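Local structure of hypothetical membrane protein (Corynebacterium glutamicum, 6JSB) at residues Thr8-Asn22 against Lys52-Ser64. The protein binds heme b and probably passes it on as part of the heme uptake machinery of Corynebacteria. Sequence-based numbering, arbitrary orientation.
Sequences TTGTADWSVRESFNN and KSAREFTWPVLGS. With HEM (protoporphyrin IX containing Fe), chain C.
Ala12 and Trp59 face each other as a hydrogen-bonded pair in the antiparallel strands 8-14 and 56-64, Ala12 N giving to Trp59 O at 2.9 Å and Trp59 N to Ala12 O at 2.8 Å. Trp14 N to Phe57 O and Val61 N to Gly10 O carry the pairing further. Toward Thr8 waters replace direct backbone bonds, bridging Thr8 O to Leu62 O and Gly10 N to Val61 O, while Ser64 OG donates to Thr8 OG1 at 2.7 Å.

With CG beside its backbone N (chi1 -56°), Trp59 brings its indole back toward strand 8-14, where NE1 meets a lone pair of Trp14 O at 3.1 Å, in the ring plane and nearly straight (168°). The two indoles lie oblique, Trp14 CE3 3.9 Å from Trp59 CZ2. The Phe57 ring turns its edge to Trp14 O and Ser15 O, and Val16 CG2 packs against it. Asn21 ND2 donates to Ser15 O at 3.0 Å, and Asn21 OD1 accepts from Trp77 NE1.

Outside, water 4 joins Asp13 OD2 to Glu56 OE2, probably easing their like charges. The buried Trp59 N-H is satisfied by the carbonyl of Trp14, just ahead of the link into helix 18-24, whose Ser19 OG donates to a heme propionate.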
loop_
_atom_site.group_PDB
_atom_site.type_symbol
_atom_site.label_atom_id
_atom_site.label_comp_id
_atom_site.label_asym_id
_atom_site.label_seq_id
_atom_site.Cartn_x
_atom_site.Cartn_y
_atom_site.Cartn_z
ATOM N N THR A 8 12.286 -2.701 16.523
ATOM C CA THR A 8 11.008 -3.293 16.109
ATOM C C THR A 8 11.220 -4.075 14.814
ATOM O O THR A 8 11.813 -3.553 13.868
ATOM C CB THR A 8 9.965 -2.208 15.894
ATOM O OG1 THR A 8 9.774 -1.457 17.107
ATOM C CG2 THR A 8 8.607 -2.852 15.425
ATOM N N THR A 9 10.746 -5.322 14.783
ATOM C CA THR A 9 10.767 -6.161 13.595
ATOM C C THR A 9 9.357 -6.697 13.378
ATOM O O THR A 9 8.514 -6.638 14.272
ATOM C CB THR A 9 11.731 -7.334 13.729
ATOM O OG1 THR A 9 11.460 -8.042 14.965
ATOM C CG2 THR A 9 13.171 -6.768 13.779
ATOM N N GLY A 10 9.161 -7.337 12.242
ATOM C CA GLY A 10 7.909 -8.032 11.983
ATOM C C GLY A 10 7.339 -7.736 10.604
ATOM O O GLY A 10 8.083 -7.492 9.631
ATOM N N THR A 11 6.006 -7.790 10.485
ATOM C CA THR A 11 5.362 -7.570 9.190
ATOM C C THR A 11 4.080 -6.802 9.412
ATOM O O THR A 11 3.525 -6.790 10.522
ATOM C CB THR A 11 4.955 -8.895 8.485
ATOM O OG1 THR A 11 4.133 -9.692 9.390
ATOM C CG2 THR A 11 6.194 -9.720 8.098
ATOM N N ALA A 12 3.566 -6.232 8.334
ATOM C CA ALA A 12 2.196 -5.706 8.305
ATOM C C ALA A 12 1.458 -6.476 7.220
ATOM O O ALA A 12 1.973 -6.621 6.112
ATOM C CB ALA A 12 2.131 -4.217 8.003
ATOM N N ASP A 13 0.240 -6.911 7.525
ATOM C CA ASP A 13 -0.648 -7.549 6.556
ATOM C C ASP A 13 -1.600 -6.486 6.047
ATOM O O ASP A 13 -2.440 -6.020 6.814
ATOM C CB ASP A 13 -1.469 -8.681 7.201
ATOM C CG ASP A 13 -0.685 -10.012 7.372
ATOM O OD1 ASP A 13 0.241 -10.085 8.219
ATOM O OD2 ASP A 13 -1.055 -11.013 6.702
ATOM N N TRP A 14 -1.530 -6.157 4.745
ATOM C CA TRP A 14 -2.412 -5.102 4.187
ATOM C C TRP A 14 -2.658 -5.432 2.724
ATOM O O TRP A 14 -1.732 -5.278 1.911
ATOM C CB TRP A 14 -1.771 -3.727 4.323
ATOM C CG TRP A 14 -2.662 -2.630 3.831
ATOM C CD1 TRP A 14 -4.008 -2.463 4.106
ATOM C CD2 TRP A 14 -2.283 -1.586 2.953
ATOM N NE1 TRP A 14 -4.467 -1.315 3.433
ATOM C CE2 TRP A 14 -3.445 -0.813 2.677
ATOM C CE3 TRP A 14 -1.067 -1.265 2.303
ATOM C CZ2 TRP A 14 -3.430 0.314 1.859
ATOM C CZ3 TRP A 14 -1.063 -0.104 1.436
ATOM C CH2 TRP A 14 -2.234 0.638 1.242
ATOM N N SER A 15 -3.907 -5.818 2.378
ATOM C CA SER A 15 -4.212 -6.213 0.991
ATOM C C SER A 15 -4.520 -5.028 0.078
ATOM O O SER A 15 -4.829 -5.237 -1.084
ATOM C CB SER A 15 -5.441 -7.145 0.949
ATOM O OG SER A 15 -5.187 -8.259 1.785
ATOM N N VAL A 16 -4.455 -3.803 0.590
ATOM C CA VAL A 16 -4.746 -2.537 -0.086
ATOM C C VAL A 16 -6.258 -2.387 -0.251
ATOM O O VAL A 16 -6.882 -1.517 0.379
ATOM C CB VAL A 16 -3.975 -2.405 -1.443
ATOM C CG1 VAL A 16 -4.252 -1.032 -2.059
ATOM C CG2 VAL A 16 -2.451 -2.506 -1.169
ATOM N N ARG A 17 -6.875 -3.235 -1.084
ATOM C CA ARG A 17 -8.320 -3.351 -1.160
ATOM C C ARG A 17 -8.683 -4.608 -1.976
ATOM O O ARG A 17 -8.289 -4.687 -3.146
ATOM C CB ARG A 17 -8.900 -2.086 -1.799
ATOM C CG ARG A 17 -10.366 -2.093 -2.044
ATOM C CD ARG A 17 -11.301 -1.778 -0.837
ATOM N NE ARG A 17 -12.626 -2.020 -1.428
ATOM C CZ ARG A 17 -13.584 -1.127 -1.596
ATOM N NH1 ARG A 17 -13.444 0.088 -1.037
ATOM N NH2 ARG A 17 -14.702 -1.486 -2.249
ATOM N N GLU A 18 -9.403 -5.589 -1.379
ATOM C CA GLU A 18 -9.629 -6.845 -2.123
ATOM C C GLU A 18 -10.357 -6.602 -3.425
ATOM O O GLU A 18 -10.027 -7.230 -4.455
ATOM C CB GLU A 18 -10.416 -7.851 -1.293
ATOM C CG GLU A 18 -9.634 -8.331 -0.100
ATOM C CD GLU A 18 -10.504 -9.146 0.837
ATOM O OE1 GLU A 18 -9.921 -9.908 1.610
ATOM O OE2 GLU A 18 -11.728 -8.982 0.857
ATOM N N SER A 19 -11.378 -5.719 -3.411
ATOM C CA SER A 19 -12.160 -5.560 -4.637
ATOM C C SER A 19 -11.331 -4.853 -5.706
ATOM O O SER A 19 -11.611 -5.017 -6.891
ATOM C CB SER A 19 -13.485 -4.815 -4.330
ATOM O OG SER A 19 -13.265 -3.463 -3.840
ATOM N N PHE A 20 -10.269 -4.130 -5.297
ATOM C CA PHE A 20 -9.414 -3.469 -6.288
ATOM C C PHE A 20 -8.542 -4.529 -6.960
ATOM O O PHE A 20 -8.411 -4.570 -8.193
ATOM C CB PHE A 20 -8.525 -2.402 -5.625
ATOM C CG PHE A 20 -7.617 -1.749 -6.639
ATOM C CD1 PHE A 20 -8.167 -0.925 -7.637
ATOM C CD2 PHE A 20 -6.267 -1.983 -6.588
ATOM C CE1 PHE A 20 -7.329 -0.348 -8.611
ATOM C CE2 PHE A 20 -5.401 -1.391 -7.536
ATOM C CZ PHE A 20 -5.953 -0.586 -8.554
ATOM N N ASN A 21 -7.969 -5.436 -6.155
ATOM C CA ASN A 21 -7.175 -6.517 -6.762
ATOM C C ASN A 21 -8.033 -7.409 -7.638
ATOM O O ASN A 21 -7.602 -7.849 -8.716
ATOM C CB ASN A 21 -6.513 -7.386 -5.678
ATOM C CG ASN A 21 -5.518 -6.567 -4.816
ATOM O OD1 ASN A 21 -4.783 -5.725 -5.326
ATOM N ND2 ASN A 21 -5.463 -6.882 -3.517
ATOM N N ASN A 22 -9.247 -7.697 -7.193
ATOM C CA ASN A 22 -10.189 -8.482 -8.021
ATOM C C ASN A 22 -10.462 -7.804 -9.360
ATOM O O ASN A 22 -10.495 -8.440 -10.420
ATOM C CB ASN A 22 -11.498 -8.633 -7.254
ATOM C CG ASN A 22 -12.463 -9.536 -7.980
ATOM O OD1 ASN A 22 -12.154 -10.709 -8.160
ATOM N ND2 ASN A 22 -13.607 -9.025 -8.408
ATOM N N LYS A 52 -6.694 -11.876 -7.044
ATOM C CA LYS A 52 -8.049 -11.268 -7.074
ATOM C C LYS A 52 -8.499 -11.016 -5.640
ATOM O O LYS A 52 -7.675 -10.519 -4.844
ATOM C CB LYS A 52 -9.013 -12.143 -7.911
ATOM C CG LYS A 52 -8.678 -12.061 -9.359
ATOM C CD LYS A 52 -9.845 -12.622 -10.256
ATOM C CE LYS A 52 -10.079 -14.084 -9.916
ATOM N NZ LYS A 52 -11.110 -14.703 -10.835
ATOM N N SER A 53 -9.755 -11.344 -5.282
ATOM C CA SER A 53 -10.222 -10.998 -3.925
ATOM C C SER A 53 -9.490 -11.786 -2.864
ATOM O O SER A 53 -9.503 -11.363 -1.706
ATOM C CB SER A 53 -11.722 -11.274 -3.753
ATOM O OG SER A 53 -12.498 -10.543 -4.712
ATOM N N ALA A 54 -8.806 -12.865 -3.245
ATOM C CA ALA A 54 -8.086 -13.658 -2.250
ATOM C C ALA A 54 -6.660 -13.209 -2.049
ATOM O O ALA A 54 -5.956 -13.758 -1.197
ATOM C CB ALA A 54 -8.093 -15.132 -2.681
ATOM N N ARG A 55 -6.195 -12.237 -2.823
ATOM C CA ARG A 55 -4.790 -11.888 -2.742
ATOM C C ARG A 55 -4.507 -11.194 -1.415
ATOM O O ARG A 55 -5.292 -10.333 -0.937
ATOM C CB ARG A 55 -4.396 -10.948 -3.893
ATOM C CG ARG A 55 -2.884 -10.584 -3.858
ATOM C CD ARG A 55 -2.554 -9.812 -5.138
ATOM N NE ARG A 55 -2.537 -10.634 -6.386
ATOM C CZ ARG A 55 -1.471 -11.306 -6.795
ATOM N NH1 ARG A 55 -0.369 -11.415 -6.032
ATOM N NH2 ARG A 55 -1.503 -11.898 -8.003
ATOM N N GLU A 56 -3.358 -11.536 -0.862
ATOM C CA GLU A 56 -2.868 -10.888 0.384
ATOM C C GLU A 56 -1.464 -10.368 0.152
ATOM O O GLU A 56 -0.705 -10.907 -0.684
ATOM C CB GLU A 56 -2.838 -11.941 1.526
ATOM C CG GLU A 56 -4.260 -12.383 1.912
ATOM C CD GLU A 56 -4.259 -13.383 3.049
ATOM O OE1 GLU A 56 -4.184 -14.566 2.744
ATOM O OE2 GLU A 56 -4.297 -12.980 4.248
ATOM N N PHE A 57 -1.096 -9.298 0.880
ATOM C CA PHE A 57 0.284 -8.829 0.857
ATOM C C PHE A 57 0.812 -8.731 2.272
ATOM O O PHE A 57 0.103 -8.198 3.148
ATOM C CB PHE A 57 0.404 -7.375 0.254
ATOM C CG PHE A 57 -0.101 -7.212 -1.143
ATOM C CD1 PHE A 57 -1.229 -6.419 -1.376
ATOM C CD2 PHE A 57 0.571 -7.801 -2.215
ATOM C CE1 PHE A 57 -1.718 -6.216 -2.692
ATOM C CE2 PHE A 57 0.116 -7.588 -3.486
ATOM C CZ PHE A 57 -1.035 -6.827 -3.741
ATOM N N THR A 58 2.052 -9.173 2.498
ATOM C CA THR A 58 2.704 -8.831 3.767
ATOM C C THR A 58 3.853 -7.887 3.442
ATOM O O THR A 58 4.535 -8.064 2.426
ATOM C CB THR A 58 3.258 -10.039 4.547
ATOM O OG1 THR A 58 4.399 -10.552 3.851
ATOM C CG2 THR A 58 2.190 -11.102 4.706
ATOM N N TRP A 59 4.023 -6.858 4.251
ATOM C CA TRP A 59 5.019 -5.837 4.046
ATOM C C TRP A 59 6.039 -5.932 5.171
ATOM O O TRP A 59 5.629 -6.026 6.346
ATOM C CB TRP A 59 4.354 -4.418 4.065
ATOM C CG TRP A 59 3.219 -4.233 3.051
ATOM C CD1 TRP A 59 1.938 -4.729 3.146
ATOM C CD2 TRP A 59 3.260 -3.454 1.833
ATOM N NE1 TRP A 59 1.178 -4.322 2.060
ATOM C CE2 TRP A 59 1.967 -3.549 1.234
ATOM C CE3 TRP A 59 4.266 -2.707 1.200
ATOM C CZ2 TRP A 59 1.633 -2.891 0.076
ATOM C CZ3 TRP A 59 3.939 -2.044 -0.016
ATOM C CH2 TRP A 59 2.639 -2.148 -0.560
ATOM N N PRO A 60 7.343 -5.890 4.882
ATOM C CA PRO A 60 8.332 -6.112 5.938
ATOM C C PRO A 60 8.509 -4.864 6.784
ATOM O O PRO A 60 8.595 -3.761 6.266
ATOM C CB PRO A 60 9.619 -6.436 5.150
ATOM C CG PRO A 60 9.442 -5.635 3.810
ATOM C CD PRO A 60 7.957 -5.794 3.529
ATOM N N VAL A 61 8.607 -5.044 8.106
ATOM C CA VAL A 61 8.932 -3.932 9.000
ATOM C C VAL A 61 10.422 -3.632 8.925
ATOM O O VAL A 61 11.273 -4.534 9.054
ATOM C CB VAL A 61 8.533 -4.264 10.444
ATOM C CG1 VAL A 61 9.087 -3.137 11.425
ATOM C CG2 VAL A 61 7.010 -4.340 10.492
ATOM N N LEU A 62 10.749 -2.360 8.678
ATOM C CA LEU A 62 12.136 -1.900 8.719
ATOM C C LEU A 62 12.568 -1.482 10.126
ATOM O O LEU A 62 13.737 -1.683 10.493
ATOM C CB LEU A 62 12.326 -0.699 7.771
ATOM C CG LEU A 62 12.035 -1.044 6.298
ATOM C CD1 LEU A 62 12.130 0.212 5.414
ATOM C CD2 LEU A 62 12.958 -2.096 5.826
ATOM N N GLY A 63 11.648 -0.917 10.897
ATOM C CA GLY A 63 11.946 -0.462 12.245
ATOM C C GLY A 63 10.871 0.501 12.712
ATOM O O GLY A 63 9.845 0.711 12.048
ATOM N N SER A 64 11.102 1.048 13.897
ATOM C CA SER A 64 10.159 2.014 14.439
ATOM C C SER A 64 10.902 3.257 14.903
ATOM O O SER A 64 12.128 3.262 15.083
ATOM C CB SER A 64 9.369 1.426 15.605
ATOM O OG SER A 64 10.287 1.154 16.686
HETATM C CHA HEM C . -13.334 0.381 -11.306
HETATM C CHB HEM C . -12.972 0.796 -16.122
HETATM C CHC HEM C . -8.952 3.505 -15.491
HETATM C CHD HEM C . -9.152 2.786 -10.649
HETATM C C1A HEM C . -13.606 0.342 -12.659
HETATM C C2A HEM C . -14.837 -0.195 -13.210
HETATM C C3A HEM C . -14.765 -0.106 -14.559
HETATM C C4A HEM C . -13.473 0.507 -14.867
HETATM C CMA HEM C . -15.831 -0.554 -15.606
HETATM C CAA HEM C . -15.994 -0.746 -12.351
HETATM C CBA HEM C . -15.855 -2.255 -12.208
HETATM C CGA HEM C . -16.767 -2.737 -11.101
HETATM O O1A HEM C . -16.870 -3.983 -10.925
HETATM O O2A HEM C . -17.367 -1.863 -10.398
HETATM C C1B HEM C . -11.858 1.552 -16.360
HETATM C C2B HEM C . -11.370 1.933 -17.686
HETATM C C3B HEM C . -10.267 2.685 -17.521
HETATM C C4B HEM C . -9.985 2.791 -16.084
HETATM C CMB HEM C . -12.113 1.527 -18.990
HETATM C CAB HEM C . -9.350 3.351 -18.590
HETATM C CBB HEM C . -9.319 2.922 -19.855
HETATM C C1C HEM C . -8.637 3.545 -14.128
HETATM C C2C HEM C . -7.498 4.214 -13.547
HETATM C C3C HEM C . -7.510 3.987 -12.212
HETATM C C4C HEM C . -8.711 3.216 -11.904
HETATM C CMC HEM C . -6.382 4.943 -14.340
HETATM C CAC HEM C . -6.420 4.496 -11.285
HETATM C CBC HEM C . -6.119 3.779 -10.211
HETATM C C1D HEM C . -10.317 2.082 -10.429
HETATM C C2D HEM C . -10.804 1.697 -9.124
HETATM C C3D HEM C . -11.966 1.026 -9.274
HETATM C C4D HEM C . -12.244 0.943 -10.699
HETATM C CMD HEM C . -10.092 2.092 -7.812
HETATM C CAD HEM C . -12.835 0.430 -8.124
HETATM C CBD HEM C . -12.439 -1.065 -8.008
HETATM C CGD HEM C . -13.247 -1.657 -6.856
HETATM O O1D HEM C . -14.492 -1.859 -7.071
HETATM O O2D HEM C . -12.623 -1.882 -5.761
HETATM N NA HEM C . -12.770 0.797 -13.700
HETATM N NB HEM C . -10.970 2.056 -15.434
HETATM N NC HEM C . -9.369 2.966 -13.086
HETATM N ND HEM C . -11.206 1.584 -11.343
HETATM FE FE HEM C . -10.862 1.695 -13.396
HETATM O O HOH W 1 13.378 -0.288 15.280
HETATM O O HOH W 2 14.374 -3.306 12.973
HETATM O O HOH W 3 11.413 -6.979 10.332
HETATM O O HOH W 4 -3.450 -10.738 5.144
HETATM O O HOH W 5 -3.008 -8.781 3.053
HETATM O O HOH W 6 -7.126 -8.974 -2.467
#